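Local atomic coordinates of hypothetical protein TT1426 (Thermus thermophilus, PDB entry 1WD5), a protein that is of unconfirmed function but is probably a phosphoribosyltransferase, a type of glycosyltransferase. Residues A[25-31]-A[47-53]; A[115-120]-A[145-149]. All blocks are in the same frame, centred on the assembly; numbering follows the deposited sequence.

Interaction 1 of 2, residues A[25-31]-A[47-53]; sequences PVVLGLP and GELDVVL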
loop_
_atom_site.group_PDB
_atom_site.type_symbol
_atom_site.label_atom_id
_atom_site.label_comp_id
_atom_site.label_asym_id
_atom_site.label_seq_id
_atom_site.Cartn_x
_atom_site.Cartn_y
_atom_site.Cartn_z
ATOM N N PRO A 25 -15.954 -1.238 -0.907
ATOM C CA PRO A 25 -14.559 -1.656 -0.780
ATOM C C PRO A 25 -13.827 -1.156 0.453
ATOM O O PRO A 25 -14.165 -0.118 1.015
ATOM C CB PRO A 25 -13.934 -1.122 -2.061
ATOM C CG PRO A 25 -14.664 0.174 -2.243
ATOM C CD PRO A 25 -16.102 -0.213 -1.957
ATOM N N VAL A 26 -12.834 -1.928 0.882
ATOM C CA VAL A 26 -11.994 -1.543 1.999
ATOM C C VAL A 26 -10.816 -0.922 1.255
ATOM O O VAL A 26 -10.130 -1.609 0.494
ATOM C CB VAL A 26 -11.491 -2.767 2.800
ATOM C CG1 VAL A 26 -10.543 -2.319 3.899
ATOM C CG2 VAL A 26 -12.668 -3.509 3.399
ATOM N N VAL A 27 -10.609 0.375 1.441
ATOM C CA VAL A 27 -9.523 1.084 0.772
ATOM C C VAL A 27 -8.334 1.192 1.719
ATOM O O VAL A 27 -8.397 1.889 2.732
ATOM C CB VAL A 27 -9.976 2.496 0.346
ATOM C CG1 VAL A 27 -8.895 3.170 -0.491
ATOM C CG2 VAL A 27 -11.271 2.400 -0.446
ATOM N N LEU A 28 -7.254 0.491 1.382
ATOM C CA LEU A 28 -6.047 0.483 2.203
ATOM C C LEU A 28 -4.985 1.419 1.657
ATOM O O LEU A 28 -4.551 1.281 0.513
ATOM C CB LEU A 28 -5.476 -0.936 2.277
ATOM C CG LEU A 28 -6.416 -2.020 2.811
ATOM C CD1 LEU A 28 -5.673 -3.347 2.874
ATOM C CD2 LEU A 28 -6.926 -1.630 4.197
ATOM N N GLY A 29 -4.560 2.372 2.480
ATOM C CA GLY A 29 -3.542 3.306 2.046
ATOM C C GLY A 29 -2.191 3.015 2.668
ATOM O O GLY A 29 -2.104 2.685 3.853
ATOM N N LEU A 30 -1.133 3.110 1.871
ATOM C CA LEU A 30 0.212 2.887 2.389
ATOM C C LEU A 30 0.643 4.169 3.095
ATOM O O LEU A 30 0.429 5.259 2.582
ATOM C CB LEU A 30 1.190 2.574 1.251
ATOM C CG LEU A 30 1.221 1.143 0.697
ATOM C CD1 LEU A 30 -0.129 0.767 0.110
ATOM C CD2 LEU A 30 2.305 1.046 -0.369
ATOM N N PRO A 31 1.251 4.053 4.286
ATOM C CA PRO A 31 1.706 5.220 5.055
ATOM C C PRO A 31 2.809 5.950 4.290
ATOM O O PRO A 31 3.624 5.299 3.637
ATOM C CB PRO A 31 2.245 4.601 6.347
ATOM C CG PRO A 31 1.549 3.266 6.433
ATOM C CD PRO A 31 1.546 2.803 5.003
ATOM N N GLY A 47 -16.711 3.718 0.558
ATOM C CA GLY A 47 -16.035 2.580 1.150
ATOM C C GLY A 47 -15.541 2.860 2.558
ATOM O O GLY A 47 -15.954 3.834 3.194
ATOM N N GLU A 48 -14.644 2.004 3.034
ATOM C CA GLU A 48 -14.080 2.122 4.374
ATOM C C GLU A 48 -12.560 2.292 4.316
ATOM O O GLU A 48 -11.863 1.516 3.666
ATOM C CB GLU A 48 -14.448 0.874 5.181
ATOM C CG GLU A 48 -13.734 0.738 6.511
ATOM C CD GLU A 48 -14.322 -0.365 7.374
ATOM O OE1 GLU A 48 -14.672 -1.428 6.821
ATOM O OE2 GLU A 48 -14.427 -0.171 8.604
ATOM N N LEU A 49 -12.048 3.305 5.007
ATOM C CA LEU A 49 -10.614 3.587 5.003
ATOM C C LEU A 49 -9.838 2.944 6.145
ATOM O O LEU A 49 -10.293 2.902 7.287
ATOM C CB LEU A 49 -10.392 5.104 5.020
ATOM C CG LEU A 49 -8.975 5.698 5.040
ATOM C CD1 LEU A 49 -8.367 5.577 6.421
ATOM C CD2 LEU A 49 -8.109 5.009 3.996
ATOM N N ASP A 50 -8.661 2.427 5.815
ATOM C CA ASP A 50 -7.775 1.832 6.806
ATOM C C ASP A 50 -6.368 1.907 6.241
ATOM O O ASP A 50 -6.163 2.303 5.090
ATOM C CB ASP A 50 -8.150 0.372 7.112
ATOM C CG ASP A 50 -7.441 -0.165 8.352
ATOM O OD1 ASP A 50 -6.789 0.626 9.067
ATOM O OD2 ASP A 50 -7.538 -1.378 8.624
ATOM N N VAL A 51 -5.394 1.544 7.059
ATOM C CA VAL A 51 -4.014 1.588 6.630
ATOM C C VAL A 51 -3.485 0.165 6.512
ATOM O O VAL A 51 -3.937 -0.733 7.222
ATOM C CB VAL A 51 -3.165 2.362 7.655
ATOM C CG1 VAL A 51 -3.252 1.673 9.016
ATOM C CG2 VAL A 51 -1.730 2.443 7.196
ATOM N N VAL A 52 -2.547 -0.043 5.594
ATOM C CA VAL A 52 -1.942 -1.354 5.438
ATOM C C VAL A 52 -0.566 -1.192 6.055
ATOM O O VAL A 52 0.184 -0.282 5.694
ATOM C CB VAL A 52 -1.846 -1.792 3.950
ATOM C CG1 VAL A 52 -1.096 -0.763 3.129
ATOM C CG2 VAL A 52 -1.172 -3.153 3.861
ATOM N N LEU A 53 -0.256 -2.061 7.011
ATOM C CA LEU A 53 1.004 -2.006 7.737
ATOM C C LEU A 53 1.839 -3.252 7.471
ATOM O O LEU A 53 1.564 -4.328 8.009
ATOM C CB LEU A 53 0.701 -1.864 9.229
ATOM C CG LEU A 53 -0.034 -0.558 9.571
ATOM C CD1 LEU A 53 -0.751 -0.661 10.915
ATOM C CD2 LEU A 53 0.978 0.581 9.584
#

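Interaction 2 of 2, residues A[115-120]-A[145-149]; sequences KAARKG and QEGPR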
loop_
_atom_site.group_PDB
_atom_site.type_symbol
_atom_site.label_atom_id
_atom_site.label_comp_id
_atom_site.label_asym_id
_atom_site.label_seq_id
_atom_site.Cartn_x
_atom_site.Cartn_y
_atom_site.Cartn_z
ATOM N N LYS A 115 -7.948 -2.632 13.112
ATOM C CA LYS A 115 -7.843 -3.212 11.781
ATOM C C LYS A 115 -9.203 -3.644 11.251
ATOM O O LYS A 115 -9.908 -4.429 11.889
ATOM C CB LYS A 115 -6.899 -4.413 11.798
ATOM C CG LYS A 115 -6.752 -5.077 10.440
ATOM C CD LYS A 115 -5.763 -6.227 10.470
ATOM C CE LYS A 115 -5.605 -6.813 9.074
ATOM N NZ LYS A 115 -4.625 -7.923 9.039
ATOM N N ALA A 116 -9.573 -3.129 10.082
ATOM C CA ALA A 116 -10.849 -3.474 9.469
ATOM C C ALA A 116 -10.731 -4.840 8.805
ATOM O O ALA A 116 -9.664 -5.207 8.315
ATOM C CB ALA A 116 -11.238 -2.422 8.433
ATOM N N ALA A 117 -11.829 -5.591 8.798
ATOM C CA ALA A 117 -11.847 -6.917 8.191
ATOM C C ALA A 117 -11.584 -6.806 6.694
ATOM O O ALA A 117 -11.968 -5.821 6.060
ATOM C CB ALA A 117 -13.200 -7.592 8.443
ATOM N N ARG A 118 -10.926 -7.815 6.131
ATOM C CA ARG A 118 -10.611 -7.824 4.706
ATOM C C ARG A 118 -11.107 -9.089 4.012
ATOM O O ARG A 118 -11.359 -9.092 2.806
ATOM C CB ARG A 118 -9.099 -7.684 4.518
ATOM C CG ARG A 118 -8.558 -6.384 5.098
ATOM C CD ARG A 118 -7.056 -6.417 5.321
ATOM N NE ARG A 118 -6.598 -5.168 5.923
ATOM C CZ ARG A 118 -5.346 -4.917 6.285
ATOM N NH1 ARG A 118 -4.405 -5.836 6.111
ATOM N NH2 ARG A 118 -5.036 -3.742 6.817
ATOM N N LYS A 119 -11.250 -10.159 4.786
ATOM C CA LYS A 119 -11.704 -11.439 4.263
ATOM C C LYS A 119 -13.007 -11.349 3.478
ATOM O O LYS A 119 -14.009 -10.828 3.970
ATOM C CB LYS A 119 -11.874 -12.444 5.408
ATOM C CG LYS A 119 -12.301 -13.831 4.953
ATOM C CD LYS A 119 -12.440 -14.783 6.132
ATOM C CE LYS A 119 -12.801 -16.188 5.668
ATOM N NZ LYS A 119 -12.883 -17.143 6.811
ATOM N N GLY A 120 -12.983 -11.869 2.254
ATOM C CA GLY A 120 -14.170 -11.862 1.414
ATOM C C GLY A 120 -14.702 -10.496 1.006
ATOM O O GLY A 120 -15.867 -10.370 0.632
ATOM N N GLN A 145 -2.827 -13.111 1.414
ATOM C CA GLN A 145 -2.958 -14.197 2.376
ATOM C C GLN A 145 -4.140 -13.979 3.312
ATOM O O GLN A 145 -4.438 -14.832 4.147
ATOM C CB GLN A 145 -1.679 -14.327 3.210
ATOM C CG GLN A 145 -0.451 -14.737 2.418
ATOM C CD GLN A 145 -0.600 -16.102 1.768
ATOM O OE1 GLN A 145 -1.436 -16.297 0.885
ATOM N NE2 GLN A 145 0.212 -17.058 2.207
ATOM N N GLU A 146 -4.821 -12.844 3.174
ATOM C CA GLU A 146 -5.946 -12.541 4.053
ATOM C C GLU A 146 -7.316 -12.898 3.491
ATOM O O GLU A 146 -8.343 -12.544 4.068
ATOM C CB GLU A 146 -5.891 -11.064 4.464
ATOM C CG GLU A 146 -4.568 -10.713 5.141
ATOM C CD GLU A 146 -4.492 -9.283 5.641
ATOM O OE1 GLU A 146 -4.752 -8.352 4.850
ATOM O OE2 GLU A 146 -4.158 -9.092 6.828
ATOM N N GLY A 147 -7.328 -13.610 2.370
ATOM C CA GLY A 147 -8.580 -14.029 1.766
ATOM C C GLY A 147 -9.530 -12.965 1.240
ATOM O O GLY A 147 -10.740 -13.091 1.419
ATOM N N PRO A 148 -9.031 -11.901 0.594
ATOM C CA PRO A 148 -9.954 -10.886 0.084
ATOM C C PRO A 148 -10.673 -11.421 -1.153
ATOM O O PRO A 148 -10.155 -12.298 -1.847
ATOM C CB PRO A 148 -9.030 -9.722 -0.243
ATOM C CG PRO A 148 -7.799 -10.416 -0.695
ATOM C CD PRO A 148 -7.636 -11.508 0.341
ATOM N N ARG A 149 -11.867 -10.900 -1.418
ATOM C CA ARG A 149 -12.646 -11.331 -2.576
ATOM C C ARG A 149 -11.986 -10.854 -3.861
ATOM O O ARG A 149 -11.956 -11.568 -4.865
ATOM C CB ARG A 149 -14.069 -10.763 -2.504
ATOM C CG ARG A 149 -14.973 -11.259 -3.618
ATOM C CD ARG A 149 -16.416 -10.812 -3.438
ATOM N NE ARG A 149 -16.617 -9.392 -3.719
ATOM C CZ ARG A 149 -17.810 -8.803 -3.738
ATOM N NH1 ARG A 149 -18.904 -9.513 -3.490
ATOM N NH2 ARG A 149 -17.916 -7.512 -4.017
HETATM O O HOH W 1 -2.009 -6.964 7.492
#

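Interaction 1 of 2, residues A[25-31]-A[47-53]
Val27 is bonded by both of its backbone polar groups to the strand beside it: its N reaches Glu48 O at 2.8 Å, and its O accepts from Asp50 N at 3.1 Å. Pro25 O to Glu48 N, Asp50 O to Gly29 N and Gly29 O to Val52 N complete a parallel ladder. The side chains follow its alternation. On one face Leu28 and Asp50 run side by side, Leu28 CD2 lying 3.7 Å from Asp50 CB. Leu49 CD2 bends back to 3.4 Å from Val27 O. At the C-terminal end of the ladder, Val51 crosses Pro31 at about a right angle: with CG2 anti to N and CG1 between N and C (chi1 60°), CG2 presses on Pro31 CG at 3.5 Å, a tight contact. Val52 has the same rotamer (chi1 56°), which sets its CG1 3.5 Å from Leu30 CD1, the two side chains pointing the same way. On the face of Leu28, arginines meet the carboxylates in salt bridges: Arg113 and Arg121 that of Glu48, Arg110 that of the buried Asp50. The pair forms the strands of a beta-alpha-beta unit: helix 33-45 packs Ala38 and Ala42 against Val27 and Leu49, while strand 122-126 flanks strand 26-29 on its other edge.

Interaction 2 of 2, residues A[115-120]-A[145-149]
Gly120 N donates to Gly147 O at 2.7 Å and 174°, an almost straight backbone bond between two irregular segments. Both glycines have positive phi, which turns each chain here. Around this bond the chains are held by weaker CA-H...O contacts: Lys119 CA lies 3.4 Å from Gly147 O and also approaches Glu146 O, while Pro148 CA faces Arg118 O. Just beyond, Arg149 CB rests 3.6 Å from Gly120 C, and its guanidinium turns away to salt bridges with Asp122 and Glu23.

At the other end, Glu146 is the shared anion. CG stands anti to its carbonyl carbon (chi1 -57°) and the chain runs on extended, carrying the carboxylate to two cations. OE1 uses its syn lone pair for Arg118 NH1 at 2.8 Å, a bond lying in the guanidinium plane, although the guanidinium and carboxylate planes are 64° apart. OE2 is met on its syn side, somewhat out of plane, by Lys115 NZ, which arrives from the opposite direction; the modelled 2.5 Å is short, so its exact length is doubtful. The extended lysine also lays CE over the centre of the Arg118 guanidinium, 3.3 Å above it. A water bridges Glu146 OE2, to which it donates at 3.1 Å, and Arg118 NH1, from which it accepts weakly.

Replacing Glu146 by an alanine removes the carboxylate, and would probably leave Lys115 and Arg118 packed together without the negative charge that joins them.

The arrangement is a salt-bridge network on the surface, linking two helix-to-strand loops that lead into the neighbouring parallel strands 122-126 and 150-155 of an alpha/beta sheet, as expected of the phosphoribosyltransferase fold.

Interaction 1 is buried, its centre about 8 Å from that of the chain, whereas interaction 2 lies at the surface, about 14 Å out. Their chemistry follows their place: main-chain bonds and mostly apolar side-chain contacts across the first, charged side chains and one main-chain bond in the second. They share no segment, and their centres are about 11 Å apart, yet they meet where Asp50 OD2 probably accepts a hydrogen bond from Ala116 N at 3.1 Å. Both serve one sheet: 25-31 and 47-53 pair adjacent strands directly, while the contact of 115-120 with 145-149 ties together the loops that lead into the next two, with strand 26-29 lying beside strand 122-126.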